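Local coordinates for protein cadherin-23 (Mus musculus, PDB 5VH2) that probably takes part in calcium-dependent adhesion in hearing mechanotransduction, through extracellular cadherin repeats joined by calcium-binding linkers, at residues A[33-44]-A[83-91]. The protein carries 1 engineered substitution. Sequence-based numbering, arbitrary orientation.
Sequences ATDKDTGDGGLV and VSATDGAPP. With CA (calcium ion), chain E.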
# COMPACT_ATOMS: atom_id res chain seq x y z
N ALA A 33 3.06 -27.76 -18.97
CA ALA A 33 4.16 -28.55 -19.48
C ALA A 33 3.59 -29.75 -20.18
O ALA A 33 2.76 -30.46 -19.64
CB ALA A 33 5.10 -28.99 -18.38
N THR A 34 4.05 -29.98 -21.40
CA THR A 34 3.59 -31.06 -22.23
C THR A 34 4.63 -32.18 -22.16
O THR A 34 5.85 -31.92 -22.10
CB THR A 34 3.38 -30.57 -23.65
OG1 THR A 34 4.49 -29.75 -24.02
CG2 THR A 34 2.15 -29.73 -23.71
N ASP A 35 4.12 -33.41 -22.13
CA ASP A 35 4.92 -34.63 -22.19
C ASP A 35 4.18 -35.56 -23.14
O ASP A 35 3.00 -35.78 -22.99
CB ASP A 35 5.04 -35.22 -20.80
CG ASP A 35 6.13 -36.26 -20.69
OD1 ASP A 35 6.36 -37.05 -21.62
OD2 ASP A 35 6.71 -36.36 -19.62
N LYS A 36 4.87 -36.02 -24.18
CA LYS A 36 4.19 -36.73 -25.28
C LYS A 36 4.43 -38.23 -25.22
O LYS A 36 4.02 -38.95 -26.10
CB LYS A 36 4.59 -36.16 -26.64
CG LYS A 36 4.32 -34.64 -26.75
CD LYS A 36 4.58 -33.97 -28.09
CE LYS A 36 5.75 -34.54 -28.87
NZ LYS A 36 7.05 -34.55 -28.14
N ASP A 37 5.01 -38.70 -24.11
CA ASP A 37 4.87 -40.09 -23.69
C ASP A 37 3.44 -40.40 -23.41
O ASP A 37 2.71 -39.55 -22.91
CB ASP A 37 5.63 -40.34 -22.39
CG ASP A 37 7.12 -40.05 -22.53
OD1 ASP A 37 7.57 -39.98 -23.68
OD2 ASP A 37 7.82 -39.83 -21.53
N THR A 38 3.02 -41.62 -23.74
CA THR A 38 1.68 -42.11 -23.37
C THR A 38 1.57 -42.43 -21.90
O THR A 38 2.56 -42.50 -21.18
CB THR A 38 1.32 -43.40 -24.13
OG1 THR A 38 2.36 -44.35 -23.90
CG2 THR A 38 1.16 -43.14 -25.61
N GLY A 39 0.33 -42.62 -21.47
CA GLY A 39 0.04 -43.15 -20.13
C GLY A 39 0.66 -42.29 -19.07
O GLY A 39 0.76 -41.10 -19.27
N ASP A 40 1.15 -42.87 -18.00
CA ASP A 40 1.63 -42.07 -16.85
C ASP A 40 2.94 -41.34 -17.10
O ASP A 40 3.24 -40.33 -16.46
CB ASP A 40 1.81 -42.95 -15.61
CG ASP A 40 0.54 -43.58 -15.16
OD1 ASP A 40 -0.53 -42.94 -15.40
OD2 ASP A 40 0.64 -44.70 -14.56
N GLY A 41 3.71 -41.84 -18.06
CA GLY A 41 4.91 -41.18 -18.53
C GLY A 41 4.70 -39.82 -19.16
O GLY A 41 5.64 -39.03 -19.22
N GLY A 42 3.46 -39.52 -19.55
CA GLY A 42 3.09 -38.23 -20.14
C GLY A 42 2.19 -37.38 -19.25
O GLY A 42 1.64 -36.39 -19.70
N LEU A 43 2.04 -37.78 -17.99
CA LEU A 43 1.16 -37.11 -17.04
C LEU A 43 2.03 -36.39 -16.01
O LEU A 43 2.74 -37.00 -15.22
CB LEU A 43 0.31 -38.16 -16.34
CG LEU A 43 -0.88 -37.86 -15.43
CD1 LEU A 43 -1.89 -38.99 -15.67
CD2 LEU A 43 -0.61 -37.74 -13.92
N VAL A 44 1.90 -35.08 -15.97
CA VAL A 44 2.83 -34.28 -15.21
C VAL A 44 2.22 -33.73 -13.94
O VAL A 44 1.03 -33.43 -13.92
CB VAL A 44 3.36 -33.16 -16.07
CG1 VAL A 44 3.66 -33.68 -17.46
CG2 VAL A 44 2.39 -32.00 -16.11
N VAL A 83 9.27 -23.34 -10.72
CA VAL A 83 8.26 -24.40 -10.83
C VAL A 83 8.86 -25.64 -11.49
O VAL A 83 9.66 -25.52 -12.43
CB VAL A 83 7.06 -23.90 -11.63
CG1 VAL A 83 6.01 -24.98 -11.79
CG2 VAL A 83 6.41 -22.71 -10.94
N SER A 84 8.47 -26.82 -11.01
CA SER A 84 8.85 -28.08 -11.65
C SER A 84 7.60 -28.82 -12.18
O SER A 84 6.48 -28.69 -11.62
CB SER A 84 9.62 -28.96 -10.68
OG SER A 84 8.76 -29.53 -9.70
N ALA A 85 7.80 -29.58 -13.26
CA ALA A 85 6.81 -30.52 -13.72
C ALA A 85 7.49 -31.86 -13.77
O ALA A 85 8.48 -32.05 -14.46
CB ALA A 85 6.31 -30.13 -15.09
N THR A 86 6.93 -32.81 -13.05
CA THR A 86 7.50 -34.14 -12.93
C THR A 86 6.56 -35.11 -13.63
O THR A 86 5.37 -35.11 -13.32
CB THR A 86 7.59 -34.47 -11.45
OG1 THR A 86 8.36 -33.46 -10.80
CG2 THR A 86 8.24 -35.76 -11.22
N ASP A 87 7.03 -35.91 -14.58
CA ASP A 87 6.13 -36.93 -15.16
C ASP A 87 5.80 -38.06 -14.16
O ASP A 87 6.43 -38.17 -13.11
CB ASP A 87 6.56 -37.45 -16.55
CG ASP A 87 7.85 -38.20 -16.54
OD1 ASP A 87 8.38 -38.47 -15.45
OD2 ASP A 87 8.35 -38.49 -17.68
N GLY A 88 4.74 -38.80 -14.47
CA GLY A 88 4.00 -39.59 -13.47
C GLY A 88 4.46 -41.01 -13.35
O GLY A 88 3.89 -41.77 -12.61
N ALA A 89 5.50 -41.38 -14.09
CA ALA A 89 6.06 -42.70 -14.01
C ALA A 89 7.55 -42.58 -13.75
O ALA A 89 8.16 -41.56 -14.09
CB ALA A 89 5.83 -43.44 -15.31
N PRO A 90 8.17 -43.64 -13.18
CA PRO A 90 9.62 -43.78 -13.17
C PRO A 90 10.25 -43.44 -14.53
O PRO A 90 9.73 -43.89 -15.55
CB PRO A 90 9.80 -45.27 -12.86
CG PRO A 90 8.64 -45.62 -12.02
CD PRO A 90 7.51 -44.73 -12.44
N PRO A 91 11.35 -42.69 -14.56
CA PRO A 91 12.10 -42.22 -13.38
C PRO A 91 11.72 -40.80 -12.89
O PRO A 91 12.55 -40.12 -12.29
CB PRO A 91 13.54 -42.23 -13.89
CG PRO A 91 13.40 -41.91 -15.34
CD PRO A 91 12.16 -42.60 -15.80
CA CA E . 8.15 -38.84 -19.75
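The carboxylates of Asp35 and Asp87 come together at a calcium ion, their planes turned 25° apart; Asp35 OD2 lies 3.3 Å from Asp87 CB, Gly41 O rests against that same carbon, and the carboxylate of Asp37 is tilted rather more against Asp87. This is a calcium site at the tip of a cadherin repeat: Asp35 and Asp37 are the two acids of the family's DXD motif, and Asp87 is delivered by the 83-91 segment. Asp35 OD2 is a ligand at 2.9 Å from the calcium. Asp37 OD2 reaches to 2.1 Å from it, and Asp87 OD2 sits equally close. Gly41 O brings the backbone in at 2.6 Å, and Glu4 O, from the N-terminal residues, completes the set. Asp87 OD2 also takes a hydrogen bond from Asn93 ND2, which helps fix the rotation of that carboxylate. The calcium's charge probably offsets the repulsion among the three acids.

Asp35 swings its carboxylate away from the backbone N (chi1 -165°), toward the metal and Asp87. Its OD1, little farther from the calcium than OD2, also accepts on its anti side from Asp37 N at 3.3 Å, an Asx turn. Putting an alanine here would probably cost the calcium a carboxylate ligand and leave Asp37 N without its acceptor, freeing the turn that presents Asp37.

On the side of the metal toward the body of the repeat, strands 27-34 and 78-87, one from each sheet, meet through Ala33 CB and Ala85 CB at 3.7 Å, with Phe8 packed against both. At the 40-41 turn, Asp40 O accepts from Leu43 N and receives a weak bond from Gly88 N, 2.9 Å long and bent to 130° at the hydrogen.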